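Local coordinates for protein cycloalternan-forming enzyme (Listeria monocytogenes serovar 1/2a, PDB 5F7U) that belongs to glycoside hydrolase family 31, with a TIM-barrel domain and a family 6 carbohydrate-binding module, and binds glycans at several separate sites, at residues Tyr762-Glu765 against Gly766-Asp770; Tyr468-Arg471 against Asp472-Glu476; Thr1020-Trp1023 against Asp1024-Asn1027. The protein carries 1 engineered substitution. One frame throughout, in Å; residues are numbered along the deposited sequence.

Contact 1. Residues Tyr762-Glu765 against Gly766-Asp770; sequences YLPE and GEWVD. With GLC (alpha-D-glucopyranose), chain B.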
loop_
_atom_site.group_PDB
_atom_site.type_symbol
_atom_site.label_atom_id
_atom_site.label_comp_id
_atom_site.label_asym_id
_atom_site.label_seq_id
_atom_site.Cartn_x
_atom_site.Cartn_y
_atom_site.Cartn_z
ATOM N N TYR A 762 14.248 8.586 11.476
ATOM C CA TYR A 762 15.494 7.930 11.101
ATOM C C TYR A 762 15.890 8.402 9.697
ATOM O O TYR A 762 15.084 8.279 8.749
ATOM C CB TYR A 762 15.424 6.375 11.149
ATOM C CG TYR A 762 16.735 5.832 10.604
ATOM C CD1 TYR A 762 17.932 6.001 11.328
ATOM C CD2 TYR A 762 16.809 5.280 9.316
ATOM C CE1 TYR A 762 19.143 5.575 10.814
ATOM C CE2 TYR A 762 18.022 4.848 8.787
ATOM C CZ TYR A 762 19.188 5.016 9.533
ATOM O OH TYR A 762 20.405 4.609 9.032
ATOM N N LEU A 763 17.107 8.952 9.570
ATOM C CA LEU A 763 17.608 9.383 8.275
ATOM C C LEU A 763 18.661 8.416 7.772
ATOM O O LEU A 763 19.718 8.297 8.391
ATOM C CB LEU A 763 18.193 10.800 8.351
ATOM C CG LEU A 763 17.226 11.893 8.809
ATOM C CD1 LEU A 763 18.007 13.197 8.935
ATOM C CD2 LEU A 763 16.028 12.047 7.871
ATOM N N PRO A 764 18.382 7.733 6.648
ATOM C CA PRO A 764 19.414 6.892 6.035
ATOM C C PRO A 764 20.601 7.713 5.554
ATOM O O PRO A 764 20.529 8.940 5.477
ATOM C CB PRO A 764 18.705 6.277 4.827
ATOM C CG PRO A 764 17.255 6.367 5.157
ATOM C CD PRO A 764 17.129 7.691 5.872
ATOM N N GLU A 765 21.701 7.026 5.242
ATOM C CA GLU A 765 22.936 7.713 4.870
ATOM C C GLU A 765 22.675 8.616 3.654
ATOM O O GLU A 765 21.866 8.290 2.810
ATOM C CB GLU A 765 24.075 6.708 4.650
ATOM C CG GLU A 765 25.231 6.992 5.605
ATOM C CD GLU A 765 26.069 5.781 5.972
ATOM O OE1 GLU A 765 26.905 5.359 5.139
ATOM O OE2 GLU A 765 25.921 5.277 7.118
ATOM N N GLY A 766 23.329 9.774 3.615
ATOM C CA GLY A 766 23.129 10.781 2.554
ATOM C C GLY A 766 22.579 12.046 3.178
ATOM O O GLY A 766 22.335 12.069 4.359
ATOM N N GLU A 767 22.312 13.083 2.402
ATOM C CA GLU A 767 21.885 14.358 2.975
ATOM C C GLU A 767 20.394 14.566 2.743
ATOM O O GLU A 767 19.917 14.302 1.651
ATOM C CB GLU A 767 22.683 15.492 2.321
ATOM C CG GLU A 767 22.423 16.854 2.937
ATOM C CD GLU A 767 23.334 17.916 2.375
ATOM O OE1 GLU A 767 24.537 17.902 2.699
ATOM O OE2 GLU A 767 22.852 18.787 1.632
ATOM N N TRP A 768 19.677 15.036 3.768
ATOM C CA TRP A 768 18.233 15.231 3.726
ATOM C C TRP A 768 17.930 16.681 4.045
ATOM O O TRP A 768 18.482 17.215 4.999
ATOM C CB TRP A 768 17.546 14.326 4.757
ATOM C CG TRP A 768 17.810 12.886 4.437
ATOM C CD1 TRP A 768 18.865 12.134 4.873
ATOM C CD2 TRP A 768 17.062 12.060 3.549
ATOM N NE1 TRP A 768 18.801 10.872 4.325
ATOM C CE2 TRP A 768 17.703 10.801 3.513
ATOM C CE3 TRP A 768 15.880 12.248 2.796
ATOM C CZ2 TRP A 768 17.215 9.727 2.747
ATOM C CZ3 TRP A 768 15.392 11.186 2.044
ATOM C CH2 TRP A 768 16.058 9.940 2.021
ATOM N N VAL A 769 17.082 17.321 3.246
ATOM C CA VAL A 769 16.808 18.736 3.452
ATOM C C VAL A 769 15.323 18.899 3.728
ATOM O O VAL A 769 14.491 18.395 2.981
ATOM C CB VAL A 769 17.255 19.590 2.230
ATOM C CG1 VAL A 769 16.877 21.048 2.444
ATOM C CG2 VAL A 769 18.756 19.453 1.999
ATOM N N ASP A 770 15.010 19.600 4.815
ATOM C CA ASP A 770 13.633 19.910 5.213
ATOM C C ASP A 770 12.979 20.722 4.097
ATOM O O ASP A 770 13.451 21.807 3.761
ATOM C CB ASP A 770 13.725 20.711 6.522
ATOM C CG ASP A 770 12.381 21.042 7.132
ATOM O OD1 ASP A 770 11.425 21.351 6.394
ATOM O OD2 ASP A 770 12.323 21.034 8.381
HETATM C C1 GLC B . 11.915 22.895 12.393
HETATM C C2 GLC B . 11.856 21.735 13.390
HETATM C C3 GLC B . 13.281 21.383 13.842
HETATM C C4 GLC B . 14.193 21.134 12.630
HETATM C C5 GLC B . 14.184 22.373 11.721
HETATM C C6 GLC B . 15.029 22.264 10.456
HETATM O O2 GLC B . 11.061 22.124 14.518
HETATM O O3 GLC B . 13.261 20.266 14.739
HETATM O O4 GLC B . 15.529 20.838 13.043
HETATM O O5 GLC B . 12.825 22.602 11.317
HETATM O O6 GLC B . 14.606 21.123 9.699
#

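Contact 2. Residues Tyr468-Arg471 against Asp472-Glu476; sequences YEQR and DNDEE. With GLC (alpha-D-glucopyranose), chain C; GLC (alpha-D-glucopyranose), chain D.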
loop_
_atom_site.group_PDB
_atom_site.type_symbol
_atom_site.label_atom_id
_atom_site.label_comp_id
_atom_site.label_asym_id
_atom_site.label_seq_id
_atom_site.Cartn_x
_atom_site.Cartn_y
_atom_site.Cartn_z
ATOM N N TYR A 468 -40.164 -6.695 -3.231
ATOM C CA TYR A 468 -39.793 -5.479 -3.963
ATOM C C TYR A 468 -39.713 -5.838 -5.437
ATOM O O TYR A 468 -38.794 -6.549 -5.865
ATOM C CB TYR A 468 -38.454 -4.896 -3.464
ATOM C CG TYR A 468 -38.252 -3.449 -3.834
ATOM C CD1 TYR A 468 -38.803 -2.432 -3.054
ATOM C CD2 TYR A 468 -37.494 -3.086 -4.967
ATOM C CE1 TYR A 468 -38.623 -1.091 -3.382
ATOM C CE2 TYR A 468 -37.300 -1.743 -5.303
ATOM C CZ TYR A 468 -37.866 -0.749 -4.505
ATOM O OH TYR A 468 -37.707 0.590 -4.805
ATOM N N GLU A 469 -40.701 -5.364 -6.201
ATOM C CA GLU A 469 -40.958 -5.864 -7.558
ATOM C C GLU A 469 -39.722 -6.041 -8.452
ATOM O O GLU A 469 -39.466 -7.153 -8.941
ATOM C CB GLU A 469 -42.012 -5.002 -8.254
ATOM C CG GLU A 469 -42.517 -5.587 -9.561
ATOM C CD GLU A 469 -43.609 -4.746 -10.210
ATOM O OE1 GLU A 469 -43.801 -3.565 -9.837
ATOM O OE2 GLU A 469 -44.268 -5.265 -11.128
ATOM N N GLN A 470 -38.958 -4.963 -8.653
ATOM C CA GLN A 470 -37.798 -5.012 -9.551
ATOM C C GLN A 470 -36.737 -5.999 -9.100
ATOM O O GLN A 470 -36.180 -6.722 -9.919
ATOM C CB GLN A 470 -37.174 -3.624 -9.772
ATOM C CG GLN A 470 -36.190 -3.574 -10.948
ATOM C CD GLN A 470 -36.833 -4.032 -12.249
ATOM O OE1 GLN A 470 -37.907 -3.574 -12.601
ATOM N NE2 GLN A 470 -36.181 -4.943 -12.958
ATOM N N ARG A 471 -36.479 -6.015 -7.793
ATOM C CA ARG A 471 -35.489 -6.894 -7.196
ATOM C C ARG A 471 -35.943 -8.351 -7.369
ATOM O O ARG A 471 -35.139 -9.204 -7.748
ATOM C CB ARG A 471 -35.315 -6.523 -5.724
ATOM C CG ARG A 471 -34.005 -6.936 -5.078
ATOM C CD ARG A 471 -34.148 -6.704 -3.569
ATOM N NE ARG A 471 -34.749 -7.874 -2.920
ATOM C CZ ARG A 471 -35.613 -7.860 -1.909
ATOM N NH1 ARG A 471 -36.046 -9.018 -1.435
ATOM N NH2 ARG A 471 -36.055 -6.725 -1.362
ATOM N N ASP A 472 -37.231 -8.612 -7.122
ATOM C CA ASP A 472 -37.824 -9.948 -7.304
ATOM C C ASP A 472 -37.713 -10.427 -8.762
ATOM O O ASP A 472 -37.277 -11.553 -9.013
ATOM C CB ASP A 472 -39.273 -9.983 -6.778
ATOM C CG ASP A 472 -39.351 -9.806 -5.265
ATOM O OD1 ASP A 472 -38.393 -10.218 -4.556
ATOM O OD2 ASP A 472 -40.350 -9.239 -4.769
ATOM N N ASN A 473 -38.055 -9.551 -9.708
ATOM C CA ASN A 473 -37.885 -9.831 -11.142
ATOM C C ASN A 473 -36.440 -10.203 -11.509
ATOM O O ASN A 473 -36.196 -11.224 -12.167
ATOM C CB ASN A 473 -38.345 -8.633 -11.990
ATOM C CG ASN A 473 -39.850 -8.402 -11.959
ATOM O OD1 ASN A 473 -40.626 -9.200 -11.434
ATOM N ND2 ASN A 473 -40.268 -7.277 -12.530
ATOM N N ASP A 474 -35.488 -9.375 -11.060
ATOM C CA ASP A 474 -34.077 -9.599 -11.328
ATOM C C ASP A 474 -33.579 -10.915 -10.746
ATOM O O ASP A 474 -32.809 -11.623 -11.395
ATOM C CB ASP A 474 -33.234 -8.441 -10.785
ATOM C CG ASP A 474 -33.429 -7.147 -11.565
ATOM O OD1 ASP A 474 -34.152 -7.126 -12.587
ATOM O OD2 ASP A 474 -32.837 -6.126 -11.157
ATOM N N GLU A 475 -34.045 -11.242 -9.540
ATOM C CA GLU A 475 -33.657 -12.477 -8.878
ATOM C C GLU A 475 -34.114 -13.707 -9.656
ATOM O O GLU A 475 -33.331 -14.641 -9.862
ATOM C CB GLU A 475 -34.204 -12.538 -7.453
ATOM C CG GLU A 475 -33.675 -13.757 -6.720
ATOM C CD GLU A 475 -34.086 -13.841 -5.275
ATOM O OE1 GLU A 475 -34.518 -14.935 -4.856
ATOM O OE2 GLU A 475 -33.982 -12.830 -4.564
ATOM N N GLU A 476 -35.379 -13.709 -10.080
ATOM C CA GLU A 476 -35.913 -14.822 -10.856
ATOM C C GLU A 476 -35.106 -15.053 -12.139
ATOM O O GLU A 476 -34.762 -16.191 -12.456
ATOM C CB GLU A 476 -37.400 -14.607 -11.165
ATOM C CG GLU A 476 -38.081 -15.829 -11.772
ATOM C CD GLU A 476 -39.595 -15.697 -11.843
ATOM O OE1 GLU A 476 -40.155 -14.757 -11.218
ATOM O OE2 GLU A 476 -40.235 -16.543 -12.516
HETATM C C1 GLC C . -40.892 1.762 -7.975
HETATM C C2 GLC C . -41.794 1.566 -9.203
HETATM C C3 GLC C . -42.843 0.476 -8.964
HETATM C C4 GLC C . -42.197 -0.821 -8.480
HETATM C C5 GLC C . -41.284 -0.569 -7.270
HETATM C C6 GLC C . -40.483 -1.812 -6.910
HETATM O O2 GLC C . -42.443 2.794 -9.542
HETATM O O3 GLC C . -43.554 0.216 -10.178
HETATM O O4 GLC C . -43.210 -1.763 -8.124
HETATM O O5 GLC C . -40.355 0.495 -7.547
HETATM O O6 GLC C . -39.639 -2.168 -8.014
HETATM C C1 GLC D . -42.190 0.865 -2.842
HETATM C C2 GLC D . -43.291 1.815 -2.306
HETATM C C3 GLC D . -43.769 2.867 -3.325
HETATM C C4 GLC D . -42.602 3.519 -4.068
HETATM C C5 GLC D . -41.810 2.366 -4.685
HETATM C C6 GLC D . -40.824 2.770 -5.774
HETATM O O1 GLC D . -42.743 -0.245 -3.579
HETATM O O2 GLC D . -44.414 1.048 -1.854
HETATM O O3 GLC D . -44.547 3.877 -2.679
HETATM O O4 GLC D . -43.081 4.408 -5.082
HETATM O O5 GLC D . -41.215 1.562 -3.651
HETATM O O6 GLC D . -41.592 2.512 -6.959
HETATM O O HOH W 1 -42.957 -6.904 -13.024
#

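Contact 3. Residues Thr1020-Trp1023 against Asp1024-Asn1027; sequences TANW and DTWN. With GLC (alpha-D-glucopyranose), chain E.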
loop_
_atom_site.group_PDB
_atom_site.type_symbol
_atom_site.label_atom_id
_atom_site.label_comp_id
_atom_site.label_asym_id
_atom_site.label_seq_id
_atom_site.Cartn_x
_atom_site.Cartn_y
_atom_site.Cartn_z
ATOM N N THR A 1020 32.361 44.573 13.028
ATOM C CA THR A 1020 31.612 45.123 11.896
ATOM C C THR A 1020 31.217 46.565 12.234
ATOM O O THR A 1020 31.175 46.928 13.415
ATOM C CB THR A 1020 30.353 44.283 11.560
ATOM O OG1 THR A 1020 29.515 44.171 12.718
ATOM C CG2 THR A 1020 30.737 42.878 11.072
ATOM N N ALA A 1021 30.934 47.375 11.209
ATOM C CA ALA A 1021 30.545 48.796 11.376
ATOM C C ALA A 1021 29.481 49.036 12.452
ATOM O O ALA A 1021 29.584 49.978 13.259
ATOM C CB ALA A 1021 30.084 49.378 10.046
ATOM N N ASN A 1022 28.467 48.177 12.446
ATOM C CA ASN A 1022 27.359 48.202 13.393
ATOM C C ASN A 1022 26.661 46.843 13.373
ATOM O O ASN A 1022 27.100 45.931 12.649
ATOM C CB ASN A 1022 26.377 49.333 13.049
ATOM C CG ASN A 1022 25.999 49.355 11.577
ATOM O OD1 ASN A 1022 25.530 48.361 11.017
ATOM N ND2 ASN A 1022 26.187 50.504 10.948
ATOM N N TRP A 1023 25.579 46.708 14.150
ATOM C CA TRP A 1023 24.822 45.453 14.204
ATOM C C TRP A 1023 23.956 45.185 12.966
ATOM O O TRP A 1023 23.411 44.081 12.817
ATOM C CB TRP A 1023 23.966 45.354 15.473
ATOM C CG TRP A 1023 24.756 45.307 16.721
ATOM C CD1 TRP A 1023 24.895 46.308 17.645
ATOM C CD2 TRP A 1023 25.539 44.210 17.195
ATOM N NE1 TRP A 1023 25.719 45.899 18.666
ATOM C CE2 TRP A 1023 26.129 44.614 18.417
ATOM C CE3 TRP A 1023 25.808 42.920 16.701
ATOM C CZ2 TRP A 1023 26.972 43.772 19.163
ATOM C CZ3 TRP A 1023 26.648 42.081 17.443
ATOM C CH2 TRP A 1023 27.211 42.507 18.665
ATOM N N ASP A 1024 23.825 46.183 12.090
ATOM C CA ASP A 1024 23.125 45.992 10.820
ATOM C C ASP A 1024 24.088 45.671 9.671
ATOM O O ASP A 1024 23.683 45.671 8.507
ATOM C CB ASP A 1024 22.247 47.207 10.487
ATOM C CG ASP A 1024 21.100 47.412 11.493
ATOM O OD1 ASP A 1024 20.403 46.437 11.866
ATOM O OD2 ASP A 1024 20.891 48.577 11.901
ATOM N N THR A 1025 25.349 45.390 10.007
ATOM C CA THR A 1025 26.377 45.035 9.025
ATOM C C THR A 1025 26.895 43.624 9.284
ATOM O O THR A 1025 27.386 43.333 10.385
ATOM C CB THR A 1025 27.543 46.049 9.047
ATOM O OG1 THR A 1025 27.020 47.373 8.883
ATOM C CG2 THR A 1025 28.576 45.748 7.933
ATOM N N TRP A 1026 26.776 42.763 8.266
ATOM C CA TRP A 1026 27.251 41.379 8.324
ATOM C C TRP A 1026 28.613 41.267 7.641
ATOM O O TRP A 1026 28.906 42.013 6.709
ATOM C CB TRP A 1026 26.251 40.421 7.657
ATOM C CG TRP A 1026 24.876 40.476 8.266
ATOM C CD1 TRP A 1026 23.825 41.230 7.835
ATOM C CD2 TRP A 1026 24.411 39.762 9.423
ATOM N NE1 TRP A 1026 22.729 41.036 8.650
ATOM C CE2 TRP A 1026 23.061 40.139 9.631
ATOM C CE3 TRP A 1026 25.003 38.834 10.301
ATOM C CZ2 TRP A 1026 22.289 39.628 10.689
ATOM C CZ3 TRP A 1026 24.242 38.322 11.358
ATOM C CH2 TRP A 1026 22.896 38.728 11.544
ATOM N N ASN A 1027 29.447 40.359 8.141
ATOM C CA ASN A 1027 30.732 40.048 7.532
ATOM C C ASN A 1027 30.886 38.544 7.488
ATOM O O ASN A 1027 30.231 37.825 8.249
ATOM C CB ASN A 1027 31.886 40.682 8.326
ATOM C CG ASN A 1027 33.240 40.460 7.678
ATOM O OD1 ASN A 1027 33.397 40.625 6.472
ATOM N ND2 ASN A 1027 34.224 40.063 8.477
HETATM C C1 GLC E . 23.109 44.586 20.695
HETATM C C2 GLC E . 22.512 44.030 19.394
HETATM C C3 GLC E . 22.216 42.528 19.508
HETATM C C4 GLC E . 23.443 41.743 19.977
HETATM C C5 GLC E . 23.913 42.347 21.303
HETATM C C6 GLC E . 25.132 41.651 21.882
HETATM O O1 GLC E . 22.109 44.706 21.730
HETATM O O2 GLC E . 21.307 44.720 19.051
HETATM O O3 GLC E . 21.734 42.053 18.254
HETATM O O4 GLC E . 23.109 40.354 20.130
HETATM O O5 GLC E . 24.207 43.754 21.135
HETATM O O6 GLC E . 25.418 42.295 23.126
#

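Contact 1. Residues Tyr762-Glu765 against Gly766-Asp770
Gly-766 follows Glu-765 at the outer bend of a short turn, and its positive phi explains the residue: with this backbone any beta carbon would collide with the carbonyl oxygen of Glu-765. The amide N of Gly-766 lies 3.5 Å from Pro-764 O, but the angle is too poor for a hydrogen bond, so that oxygen is left to a partner further along. Glu-767 starts the next strand with its CB directed away from the turn, and Trp-768 then swings its indole back across it. The Trp-768 CG is anti to the carbonyl carbon (chi1 -62°), which brings the ring back against Leu-763 and sets its rim against Pro-764. Here Trp-768 NE1 donates to Pro-764 O at 2.8 Å with an N-H...O angle of 158°. The oxygen lies in the indole plane at the ring edge, whereas the nitrogen sits somewhat off the carbonyl plane. Leu-763 CD2 covers one face of the indole, 4.2 Å from the five-membered ring centroid and 23° off its normal, a CH-pi contact. On the same side Pro-764 CD meets the rim at Trp-768 CZ2, 3.7 Å away, the proline crossing the indole at about a right angle. Past Val-769, Asp-770 leaves the turn and serves a glycan pocket: its OD2 accepts from O6 of the bound alpha-D-glucopyranose at 2.6 Å and also bonds Tyr-785 OH, while its OD1 holds Trp-772 N. The turn carries the chain from strand 758-763, paired with 781-786, to strand 767-770, which lies between 776-778 and 794-797 in another sheet of the glycosyl hydrolase family 31 C-terminal domain; Leu-747 of strand 746-748 packs on Leu-763, Pro-764 and Trp-768.

Contact 2. Residues Tyr468-Arg471 against Asp472-Glu476
Tyr-468 and Asp-472 meet at the start of a helix, where Tyr-468 is the N-cap residue. Asp-472 OD2 accepts from Tyr-468 N at 3.0 Å and 151°, the N-H coming from above the carboxylate plane, 47° out of it; Asp-472 N returns a bond to Tyr-468 O. The acid, set at the amino end of the helix, would probably be stabilised by the helix dipole. One residue on, Glu-469 and Asn-473 run side by side, pointing the same way, and a water lies 2.8 Å from both Glu-469 OE2 and Asn-473 ND2. This water links the carboxylate of Glu-469 to Asn-473 and may help to position it. In the next i to i+4 pair, Gln-470 NE2 donates to Asp-474 OD1 at 3.0 Å; a bend at chi2 (56°) turns its amide along the helix toward Asp-474, again meeting the oxygen from above the carboxylate. Tyr-468, Glu-469 and Gln-470, from the first turn, also meet the sugar. O4 of one alpha-D-glucopyranose donates to Glu-469 OE1 at 2.6 Å, and its O6 accepts from the amide Gln-470 N at 2.9 Å. Its C6 rests over one face of the Tyr-468 ring, 3.6 Å from CE2, while a second glucose approaches Tyr-468 CE1. Around this shell, Lys-419 N holds Gln-470 OE1, Lys-420 NZ holds Asn-473 OD1, and Tyr-409 OH holds Asp-474 OD2. Arg-471 turns to Glu-406 in a salt bridge and to Thr-466 O, and Glu-475 pairs with Arg-494. Helix 469-481 lies in the long connection between barrel strands 452-457 and 534-536 of the TIM barrel, and Leu-461 of the short strand 460-461 packs against Asp-474 and Glu-475.

Contact 3. Residues Thr1020-Trp1023 against Asp1024-Asn1027
The flat amide of Asn-1022 is approached by Thr-1025, whose OG1 donates to Asn-1022 OD1 at 2.8 Å from above the carbonyl plane, 52° out of it. A second donor reaches the same oxygen: Asp-1024 N is 3.0 Å from Asn-1022 OD1, a weak bond at 128° that closes an Asx turn. A chi1 of 48°, with CG between the backbone N and the carbonyl carbon, folds the Asn-1022 amide back over these partners. The Trp-1023 indole bears alpha-D-glucopyranose on one face: the sugar O5 lies 3.4 Å from Trp-1023 CZ2, and its C2 is 3.7 Å from Trp-1023 CG, so the pyranose spans both rings of the indole. The second indole, Trp-1026, packs edge-to-face with Phe-965 and makes a cation-pi contact with Arg-994, its NE1 bonded to Ala-958 O. Residues 1022-1025 form a type I beta turn, closed by Thr-1025 N to Asn-1022 O at 3.2 Å. It belongs to the loop between strands 1011-1017 and 1027-1035 of a family 6 carbohydrate-binding module, a beta-sandwich fold in which loops commonly supply aromatic residues for sugar. Thr-1020 OG1 donates to Asn-1022 O at 3.0 Å from the face opposite Thr-1025 N, and is itself bonded by Ala-997 N. On its methyl branch, Thr-1020 CG2 packs on Asn-1027 CB at 3.7 Å. Asp-1024 OD1 bonds His-957 ND1, and the other ring nitrogen of His-957 bonds the same glucose, so Asp-1024 probably helps to orient His-957.

Along the chain contact 2 comes first, then contact 1, then contact 3, lying in the TIM-barrel domain, the glycosyl hydrolase family 31 C-terminal domain and the family 6 carbohydrate-binding module respectively. They share no helix or sheet and do not touch. Centre to centre, contacts 1 and 3 are about 34 Å apart, on the same side of the molecule, while contact 2 lies across its centre, about 61 Å from contact 1 and about 86 Å from contact 3. Each holds at least one residue of a separate glycan pocket. The pocket of Asp-770 also takes Glu-944 and Thr-963 from the binding module, so this glycan probably sits where the two regions meet.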